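Local coordinates for uncharacterized protein (Staphylococcus aureus subsp. aureus, PDB 4H0A) that is of unknown function but joins a CAP-associated N-terminal region to a domain of the CAP (cysteine-rich secretory protein) family, at residues 65-69 against 175-179; 140-145 against 287-291; 252-258 against 271-275. All coordinates share one frame; numbering follows the deposited sequence.

The three contacts sample both parts of the chain and the seam between them. Contact 1 lies within the CAP-associated N-terminal region, contact 3 within the CAP domain, and contact 2 joins the two through the ends of helices 139-144 and 282-290. Contacts 2 and 3 are buried; contact 1 is only partly so, at the end of a hairpin. Chemistry follows place: contact 1 mixes a Met-aromatic pair with two crowded carboxylates, contact 2 is a polar cluster round Thr144, and contact 3 is mainly apolar cover of a strand. Contacts 2 and 3 also touch directly, where Trp289 NE1 makes a weak hydrogen bond to Val275 O.

Contact 1: residues 65-69 against 175-179; sequences FRDGY and EMLAD
Tyr69 reaches across to helix 174-180, its ring having Met176 over one face and Asp179 at its edge. Its CB rests over one face of the Phe65 ring, 3.2 Å above that plane. CG lies anti to the carbonyl carbon (chi1 -66°), which sends the ring across to the helix. CE1 then meets Met176 SE at 4.0 Å, while CE2 has Asp179 OD2 at its edge, 3.8 Å away. CZ, with CE2, lies under Met176 CE. At the tip, OH comes to 4.0 Å from Glu175 O and also nears Asp179 CB.

Met176, a selenomethionine, suits the ring because its flexible chain can curl. It leaves the helix with CG anti to the backbone N (chi1 -178°), then bends at chi2 and chi3, laying SE and CE over one face of Tyr69. SE sits 4.2 Å from the ring centroid, a Met-aromatic contact, and CE adds a CH-pi contact and touches Phe65 CE2 at the edge of that ring.

Residues 65-69 turn the hairpin between strands 61-65 and 69-76, at the margin of the seven-stranded antiparallel sheet. Phe65 N donates a hydrogen bond to Tyr69 O at 3.1 Å, and the backbone between has positive phi at Asp67 and again at Gly68, where it favours glycine.

Beside the Met-aromatic pair, Asp67 and Asp179 bring their carboxylates together, with OD2 of Asp67 2.9 Å from OD2 of Asp179 and the planes 76° apart. Both atoms are acceptors, so the approach would be costly if both groups were charged. His194 ND1 makes a hydrogen bond to Asp67 OD2 and may ease the cost, but Glu192 brings a further acidic group close to Asp179. Lys86 makes a cation-pi contact with Tyr69 and a hydrogen bond to Asp67 O.

Contact 2: residues 140-145 against 287-291; sequences EDLKTQ and HSWMN
Glu140 extends its carboxylate past Asn291, the two side chains running in opposite directions, and OE2 comes to 3.5 Å from Asn291 CB. The long, straight chain suits this partly exposed place: OE2 accepts a hydrogen bond from a water that also donates to Ser288 O at 2.7 Å, bridging the two helices.

One turn on, Thr144 is the hub. His287, with CG anti to the backbone N (chi1 167°), carries its ring across to Thr144, whose OG1 accepts a hydrogen bond from NE2 of His287 at 2.9 Å, only 9° out of the imidazole plane. Two acceptors lie within range of the single hydroxyl proton, Glu140 O at 2.7 Å and Asn291 OD1 at 3.0 Å, so its direction is unsettled. A hydroxyl suits the place, since it can accept from the histidine and still donate its one proton to either carbonyl oxygen. The cluster joins the C-terminal ends of two helices: 139-144, in the CAP-associated N-terminal region, and 282-290, in the CAP domain. Asn291 has its amide held by ND2 donating to His287 O at 2.7 Å, which leaves OD1 turned toward Thr144.

Gln145 ends the segment just past the helix. Its CB lies over a face of His287, 3.9 Å from the ring centroid, and the flat amide lies over the same ring, planes 24° apart. Its backbone O is hydrogen-bonded to Tyr183 OH.

Contact 3: residues 252-258 against 271-275; sequences FTEDALR and TAQNV
Phe252 lays one ring face against Val275, whose CG1 stands 3.9 Å from the centroid in a CH-pi contact. CG1 is nearest the far side of the ring, 3.7 Å from CE1, whereas CG2 lies by CG and CD2, so both branches fit the flat surface. Gln273 arrives at Phe252 CD2 with its NE2, 3.7 Å away, its amide plane almost perpendicular to the ring.

Within the helix itself, Leu257 meets Thr271 tip to tip: its CD2 is 4.0 Å from Thr271 OG1 and equally close to Gln273 CB. One methyl thus touches two side chains on the same face of the strand, which suits a branched apolar residue. Arg258 CG touches Thr271 CG2 at 4.2 Å, while Glu254 OE2 lies over one face of the Arg258 guanidinium.

The polar ends are held from the next strand. Thr271, with OG1 anti to the backbone N (chi1 -167°), directs it to Phe320 O, and Gln273 NE2 is hydrogen-bonded to Ser317 OG. Thr253 occupies the N-cap of helix 254-263 and accepts a weak hydrogen bond from Ala256 N. Phe252 also touches Leu239 and Ala242 of helix 229-242, and Val9 of strand 9-11, which also meets Val275.

On one strand face, Thr271 and Gln273 take Leu257 of the helix, while Val275 takes Phe252 just before it. The axes of 254-258 and 271-275 come within 9.4 Å, their N-to-C directions 122° apart. On the reverse side Asn274 ND2 is hydrogen-bonded to His295 O in helix 293-299, so the sheet has helices over both faces, as in the alpha-beta-alpha sandwich of the CAP fold.

Contact 1: residues 65-69 against 175-179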
loop_
_atom_site.group_PDB
_atom_site.type_symbol
_atom_site.label_atom_id
_atom_site.label_comp_id
_atom_site.label_asym_id
_atom_site.label_seq_id
_atom_site.Cartn_x
_atom_site.Cartn_y
_atom_site.Cartn_z
ATOM N N PHE A 65 -9.375 1.645 -11.765
ATOM C CA PHE A 65 -8.812 2.837 -11.143
ATOM C C PHE A 65 -8.282 3.742 -12.282
ATOM O O PHE A 65 -8.441 3.384 -13.455
ATOM C CB PHE A 65 -7.822 2.529 -10.028
ATOM C CG PHE A 65 -6.536 1.852 -10.386
ATOM C CD1 PHE A 65 -6.448 0.471 -10.395
ATOM C CD2 PHE A 65 -5.357 2.583 -10.485
ATOM C CE1 PHE A 65 -5.227 -0.159 -10.606
ATOM C CE2 PHE A 65 -4.138 1.947 -10.693
ATOM C CZ PHE A 65 -4.076 0.578 -10.726
ATOM N N ARG A 66 -7.844 4.967 -11.958
ATOM C CA ARG A 66 -7.428 5.956 -12.978
ATOM C C ARG A 66 -6.372 5.427 -13.962
ATOM O O ARG A 66 -5.610 4.526 -13.647
ATOM C CB ARG A 66 -6.889 7.261 -12.334
ATOM C CG ARG A 66 -5.870 7.032 -11.215
ATOM C CD ARG A 66 -4.813 8.109 -11.082
ATOM N NE ARG A 66 -5.350 9.372 -10.572
ATOM C CZ ARG A 66 -4.641 10.319 -9.954
ATOM N NH1 ARG A 66 -3.337 10.155 -9.739
ATOM N NH2 ARG A 66 -5.232 11.431 -9.533
ATOM N N ASP A 67 -6.340 6.034 -15.145
ATOM C CA ASP A 67 -5.405 5.759 -16.238
ATOM C C ASP A 67 -5.594 4.362 -16.862
ATOM O O ASP A 67 -4.652 3.828 -17.446
ATOM C CB ASP A 67 -3.942 5.961 -15.792
ATOM C CG ASP A 67 -3.740 7.229 -14.995
ATOM O OD1 ASP A 67 -4.281 8.280 -15.404
ATOM O OD2 ASP A 67 -3.091 7.163 -13.935
ATOM N N GLY A 68 -6.808 3.825 -16.810
ATOM C CA GLY A 68 -7.146 2.586 -17.495
ATOM C C GLY A 68 -6.637 1.285 -16.918
ATOM O O GLY A 68 -6.553 0.302 -17.658
ATOM N N TYR A 69 -6.351 1.235 -15.601
ATOM C CA TYR A 69 -5.940 -0.001 -14.952
ATOM C C TYR A 69 -7.140 -0.669 -14.268
ATOM O O TYR A 69 -8.161 -0.026 -14.022
ATOM C CB TYR A 69 -4.846 0.254 -13.912
ATOM C CG TYR A 69 -3.538 0.723 -14.505
ATOM C CD1 TYR A 69 -2.594 -0.185 -14.968
ATOM C CD2 TYR A 69 -3.234 2.074 -14.581
ATOM C CE1 TYR A 69 -1.375 0.244 -15.494
ATOM C CE2 TYR A 69 -2.022 2.515 -15.107
ATOM C CZ TYR A 69 -1.085 1.595 -15.545
ATOM O OH TYR A 69 0.121 1.998 -16.075
ATOM N N GLU A 175 6.283 0.855 -16.248
ATOM C CA GLU A 175 5.179 1.794 -16.543
ATOM C C GLU A 175 4.283 1.920 -15.322
ATOM O O GLU A 175 3.861 3.038 -15.044
ATOM C CB GLU A 175 4.364 1.527 -17.835
ATOM C CG GLU A 175 4.457 0.151 -18.453
ATOM C CD GLU A 175 5.775 -0.253 -19.088
ATOM O OE1 GLU A 175 6.305 0.505 -19.932
ATOM O OE2 GLU A 175 6.300 -1.321 -18.699
HETATM N N MSE A 176 4.077 0.841 -14.518
HETATM C CA MSE A 176 3.295 0.994 -13.288
HETATM C C MSE A 176 4.069 1.867 -12.307
HETATM O O MSE A 176 3.486 2.721 -11.647
HETATM C CB MSE A 176 2.975 -0.374 -12.631
HETATM C CG MSE A 176 2.125 -0.259 -11.372
HETATM SE SE MSE A 176 0.271 0.025 -11.848
HETATM C CE MSE A 176 0.070 1.816 -11.533
ATOM N N LEU A 177 5.370 1.636 -12.199
ATOM C CA LEU A 177 6.224 2.403 -11.302
ATOM C C LEU A 177 6.185 3.913 -11.661
ATOM O O LEU A 177 6.047 4.742 -10.765
ATOM C CB LEU A 177 7.661 1.849 -11.392
ATOM C CG LEU A 177 8.640 2.244 -10.318
ATOM C CD1 LEU A 177 8.218 1.754 -8.958
ATOM C CD2 LEU A 177 10.010 1.676 -10.631
ATOM N N ALA A 178 6.224 4.264 -12.955
ATOM C CA ALA A 178 6.131 5.675 -13.377
ATOM C C ALA A 178 4.752 6.268 -13.044
ATOM O O ALA A 178 4.650 7.435 -12.666
ATOM C CB ALA A 178 6.379 5.802 -14.872
ATOM N N ASP A 179 3.697 5.462 -13.178
ATOM C CA ASP A 179 2.343 5.903 -12.880
ATOM C C ASP A 179 2.155 6.112 -11.359
ATOM O O ASP A 179 1.661 7.164 -10.958
ATOM C CB ASP A 179 1.347 4.885 -13.434
ATOM C CG ASP A 179 -0.077 5.382 -13.469
ATOM O OD1 ASP A 179 -0.786 5.206 -12.464
ATOM O OD2 ASP A 179 -0.486 5.929 -14.514
#

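Contact 2: residues 140-145 against 287-291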
loop_
_atom_site.group_PDB
_atom_site.type_symbol
_atom_site.label_atom_id
_atom_site.label_comp_id
_atom_site.label_asym_id
_atom_site.label_seq_id
_atom_site.Cartn_x
_atom_site.Cartn_y
_atom_site.Cartn_z
ATOM N N GLU A 140 15.543 6.414 4.189
ATOM C CA GLU A 140 14.404 5.605 4.615
ATOM C C GLU A 140 13.944 4.671 3.474
ATOM O O GLU A 140 13.629 3.510 3.746
ATOM C CB GLU A 140 13.244 6.530 5.059
ATOM C CG GLU A 140 11.994 5.819 5.561
ATOM C CD GLU A 140 10.904 6.752 6.061
ATOM O OE1 GLU A 140 11.180 7.541 6.993
ATOM O OE2 GLU A 140 9.767 6.676 5.540
ATOM N N ASP A 141 13.920 5.169 2.206
ATOM C CA ASP A 141 13.474 4.373 1.048
ATOM C C ASP A 141 14.366 3.152 0.792
ATOM O O ASP A 141 13.843 2.077 0.536
ATOM C CB ASP A 141 13.420 5.225 -0.241
ATOM C CG ASP A 141 12.410 6.358 -0.235
ATOM O OD1 ASP A 141 11.327 6.190 0.371
ATOM O OD2 ASP A 141 12.669 7.387 -0.899
ATOM N N LEU A 142 15.692 3.299 0.876
ATOM C CA LEU A 142 16.596 2.169 0.615
ATOM C C LEU A 142 16.504 1.058 1.646
ATOM O O LEU A 142 16.720 -0.111 1.308
ATOM C CB LEU A 142 18.055 2.641 0.568
ATOM C CG LEU A 142 18.417 3.470 -0.634
ATOM C CD1 LEU A 142 19.700 4.216 -0.386
ATOM C CD2 LEU A 142 18.561 2.596 -1.868
ATOM N N LYS A 143 16.250 1.420 2.903
ATOM C CA LYS A 143 16.195 0.442 3.991
ATOM C C LYS A 143 14.808 -0.197 4.124
ATOM O O LYS A 143 14.733 -1.367 4.495
ATOM C CB LYS A 143 16.583 1.093 5.337
ATOM C CG LYS A 143 18.011 0.794 5.799
ATOM C CD LYS A 143 19.079 1.481 4.967
ATOM C CE LYS A 143 20.443 1.284 5.581
ATOM N NZ LYS A 143 21.532 1.844 4.735
ATOM N N THR A 144 13.724 0.566 3.885
ATOM C CA THR A 144 12.364 0.074 4.142
ATOM C C THR A 144 11.400 0.068 2.946
ATOM O O THR A 144 10.256 -0.347 3.122
ATOM C CB THR A 144 11.772 0.914 5.279
ATOM O OG1 THR A 144 11.492 2.239 4.804
ATOM C CG2 THR A 144 12.703 0.945 6.515
ATOM N N GLN A 145 11.843 0.483 1.753
ATOM C CA GLN A 145 11.016 0.487 0.540
ATOM C C GLN A 145 11.906 0.203 -0.661
ATOM O O GLN A 145 11.741 0.820 -1.713
ATOM C CB GLN A 145 10.346 1.863 0.408
ATOM C CG GLN A 145 9.041 1.851 -0.351
ATOM C CD GLN A 145 8.470 3.237 -0.529
ATOM O OE1 GLN A 145 9.076 4.251 -0.189
ATOM N NE2 GLN A 145 7.296 3.316 -1.096
ATOM N N HIS A 287 3.164 2.047 3.963
ATOM C CA HIS A 287 4.605 2.145 4.202
ATOM C C HIS A 287 4.944 3.433 4.979
ATOM O O HIS A 287 5.776 3.384 5.889
ATOM C CB HIS A 287 5.396 2.099 2.878
ATOM C CG HIS A 287 6.830 2.502 3.037
ATOM N ND1 HIS A 287 7.251 3.784 2.741
ATOM C CD2 HIS A 287 7.872 1.807 3.547
ATOM C CE1 HIS A 287 8.538 3.818 3.037
ATOM N NE2 HIS A 287 8.953 2.654 3.535
ATOM N N SER A 288 4.327 4.576 4.616
ATOM C CA SER A 288 4.601 5.841 5.300
ATOM C C SER A 288 4.088 5.815 6.739
ATOM O O SER A 288 4.787 6.297 7.626
ATOM C CB SER A 288 4.007 7.019 4.536
ATOM O OG SER A 288 4.681 7.173 3.298
ATOM N N TRP A 289 2.915 5.201 6.991
ATOM C CA TRP A 289 2.401 5.081 8.363
ATOM C C TRP A 289 3.250 4.093 9.177
ATOM O O TRP A 289 3.576 4.380 10.330
ATOM C CB TRP A 289 0.924 4.655 8.370
ATOM C CG TRP A 289 -0.027 5.719 7.908
ATOM C CD1 TRP A 289 0.278 6.994 7.527
ATOM C CD2 TRP A 289 -1.442 5.580 7.738
ATOM N NE1 TRP A 289 -0.864 7.666 7.170
ATOM C CE2 TRP A 289 -1.930 6.811 7.247
ATOM C CE3 TRP A 289 -2.348 4.532 7.950
ATOM C CZ2 TRP A 289 -3.291 7.033 7.008
ATOM C CZ3 TRP A 289 -3.697 4.757 7.721
ATOM C CH2 TRP A 289 -4.155 5.993 7.253
HETATM N N MSE A 290 3.650 2.963 8.570
HETATM C CA MSE A 290 4.489 1.956 9.239
HETATM C C MSE A 290 5.887 2.514 9.599
HETATM O O MSE A 290 6.515 1.991 10.517
HETATM C CB MSE A 290 4.672 0.703 8.346
HETATM C CG MSE A 290 3.409 -0.171 8.164
HETATM SE SE MSE A 290 2.862 -1.089 9.762
HETATM C CE MSE A 290 4.436 -2.133 10.147
ATOM N N ASN A 291 6.377 3.559 8.884
ATOM C CA ASN A 291 7.705 4.141 9.139
ATOM C C ASN A 291 7.629 5.453 9.945
ATOM O O ASN A 291 8.618 6.180 10.040
ATOM C CB ASN A 291 8.453 4.319 7.822
ATOM C CG ASN A 291 8.927 2.988 7.293
ATOM O OD1 ASN A 291 10.092 2.645 7.417
ATOM N ND2 ASN A 291 8.033 2.167 6.757
HETATM O O HOH W 1 7.086 7.609 6.925
#

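Contact 3: residues 252-258 against 271-275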
loop_
_atom_site.group_PDB
_atom_site.type_symbol
_atom_site.label_atom_id
_atom_site.label_comp_id
_atom_site.label_asym_id
_atom_site.label_seq_id
_atom_site.Cartn_x
_atom_site.Cartn_y
_atom_site.Cartn_z
ATOM N N PHE A 252 -6.415 18.238 11.301
ATOM C CA PHE A 252 -7.186 17.158 11.927
ATOM C C PHE A 252 -6.969 17.203 13.436
ATOM O O PHE A 252 -6.073 16.544 13.966
ATOM C CB PHE A 252 -6.751 15.810 11.338
ATOM C CG PHE A 252 -6.993 15.735 9.854
ATOM C CD1 PHE A 252 -6.061 16.238 8.957
ATOM C CD2 PHE A 252 -8.173 15.220 9.353
ATOM C CE1 PHE A 252 -6.305 16.217 7.585
ATOM C CE2 PHE A 252 -8.407 15.181 7.982
ATOM C CZ PHE A 252 -7.472 15.674 7.104
ATOM N N THR A 253 -7.766 18.027 14.124
ATOM C CA THR A 253 -7.639 18.220 15.570
ATOM C C THR A 253 -8.230 17.039 16.353
ATOM O O THR A 253 -9.154 16.375 15.879
ATOM C CB THR A 253 -8.312 19.534 15.989
ATOM O OG1 THR A 253 -9.682 19.510 15.595
ATOM C CG2 THR A 253 -7.635 20.755 15.384
ATOM N N GLU A 254 -7.685 16.774 17.550
ATOM C CA GLU A 254 -8.176 15.692 18.408
ATOM C C GLU A 254 -9.507 16.093 19.072
ATOM O O GLU A 254 -10.293 15.213 19.424
ATOM C CB GLU A 254 -7.125 15.315 19.462
ATOM C CG GLU A 254 -7.451 14.038 20.228
ATOM C CD GLU A 254 -6.319 13.042 20.388
ATOM O OE1 GLU A 254 -5.145 13.470 20.480
ATOM O OE2 GLU A 254 -6.613 11.828 20.463
ATOM N N ASP A 255 -9.774 17.414 19.208
ATOM C CA ASP A 255 -11.034 17.911 19.774
ATOM C C ASP A 255 -12.178 17.660 18.776
ATOM O O ASP A 255 -13.275 17.300 19.200
ATOM C CB ASP A 255 -10.944 19.410 20.147
ATOM C CG ASP A 255 -11.653 19.749 21.440
ATOM O OD1 ASP A 255 -11.153 19.347 22.514
ATOM O OD2 ASP A 255 -12.703 20.423 21.383
ATOM N N ALA A 256 -11.915 17.817 17.455
ATOM C CA ALA A 256 -12.911 17.530 16.413
ATOM C C ALA A 256 -13.259 16.032 16.380
ATOM O O ALA A 256 -14.408 15.691 16.111
ATOM C CB ALA A 256 -12.402 17.970 15.048
ATOM N N LEU A 257 -12.280 15.146 16.661
ATOM C CA LEU A 257 -12.501 13.693 16.682
ATOM C C LEU A 257 -13.276 13.283 17.937
ATOM O O LEU A 257 -14.300 12.608 17.827
ATOM C CB LEU A 257 -11.158 12.938 16.614
ATOM C CG LEU A 257 -11.203 11.407 16.741
ATOM C CD1 LEU A 257 -12.113 10.794 15.710
ATOM C CD2 LEU A 257 -9.820 10.823 16.630
ATOM N N ARG A 258 -12.783 13.670 19.124
ATOM C CA ARG A 258 -13.447 13.336 20.391
ATOM C C ARG A 258 -14.818 14.018 20.512
ATOM O O ARG A 258 -15.707 13.465 21.153
ATOM C CB ARG A 258 -12.562 13.676 21.594
ATOM C CG ARG A 258 -11.460 12.650 21.777
ATOM C CD ARG A 258 -10.468 13.027 22.855
ATOM N NE ARG A 258 -9.576 11.911 23.172
ATOM C CZ ARG A 258 -8.588 11.953 24.063
ATOM N NH1 ARG A 258 -8.344 13.067 24.748
ATOM N NH2 ARG A 258 -7.835 10.882 24.277
ATOM N N THR A 271 -9.130 6.389 21.531
ATOM C CA THR A 271 -9.266 6.610 20.093
ATOM C C THR A 271 -8.054 7.360 19.537
ATOM O O THR A 271 -7.376 8.086 20.264
ATOM C CB THR A 271 -10.558 7.393 19.796
ATOM O OG1 THR A 271 -10.835 7.326 18.394
ATOM C CG2 THR A 271 -10.490 8.854 20.256
ATOM N N ALA A 272 -7.818 7.211 18.235
ATOM C CA ALA A 272 -6.729 7.896 17.539
ATOM C C ALA A 272 -7.021 7.938 16.052
ATOM O O ALA A 272 -8.004 7.341 15.609
ATOM C CB ALA A 272 -5.409 7.197 17.807
ATOM N N GLN A 273 -6.190 8.649 15.280
ATOM C CA GLN A 273 -6.415 8.796 13.850
ATOM C C GLN A 273 -5.112 8.887 13.073
ATOM O O GLN A 273 -4.206 9.609 13.479
ATOM C CB GLN A 273 -7.242 10.065 13.605
ATOM C CG GLN A 273 -7.629 10.313 12.150
ATOM C CD GLN A 273 -8.435 11.576 11.973
ATOM O OE1 GLN A 273 -8.669 12.350 12.911
ATOM N NE2 GLN A 273 -8.855 11.823 10.744
ATOM N N ASN A 274 -5.054 8.195 11.927
ATOM C CA ASN A 274 -3.935 8.253 10.997
ATOM C C ASN A 274 -4.434 8.929 9.751
ATOM O O ASN A 274 -5.537 8.616 9.298
ATOM C CB ASN A 274 -3.391 6.860 10.691
ATOM C CG ASN A 274 -2.483 6.302 11.748
ATOM O OD1 ASN A 274 -2.266 6.911 12.785
ATOM N ND2 ASN A 274 -1.965 5.107 11.528
ATOM N N VAL A 275 -3.660 9.875 9.210
ATOM C CA VAL A 275 -4.035 10.614 8.006
ATOM C C VAL A 275 -2.847 10.642 7.044
ATOM O O VAL A 275 -1.697 10.628 7.485
ATOM C CB VAL A 275 -4.523 12.057 8.338
ATOM C CG1 VAL A 275 -5.007 12.780 7.083
ATOM C CG2 VAL A 275 -5.622 12.038 9.394
#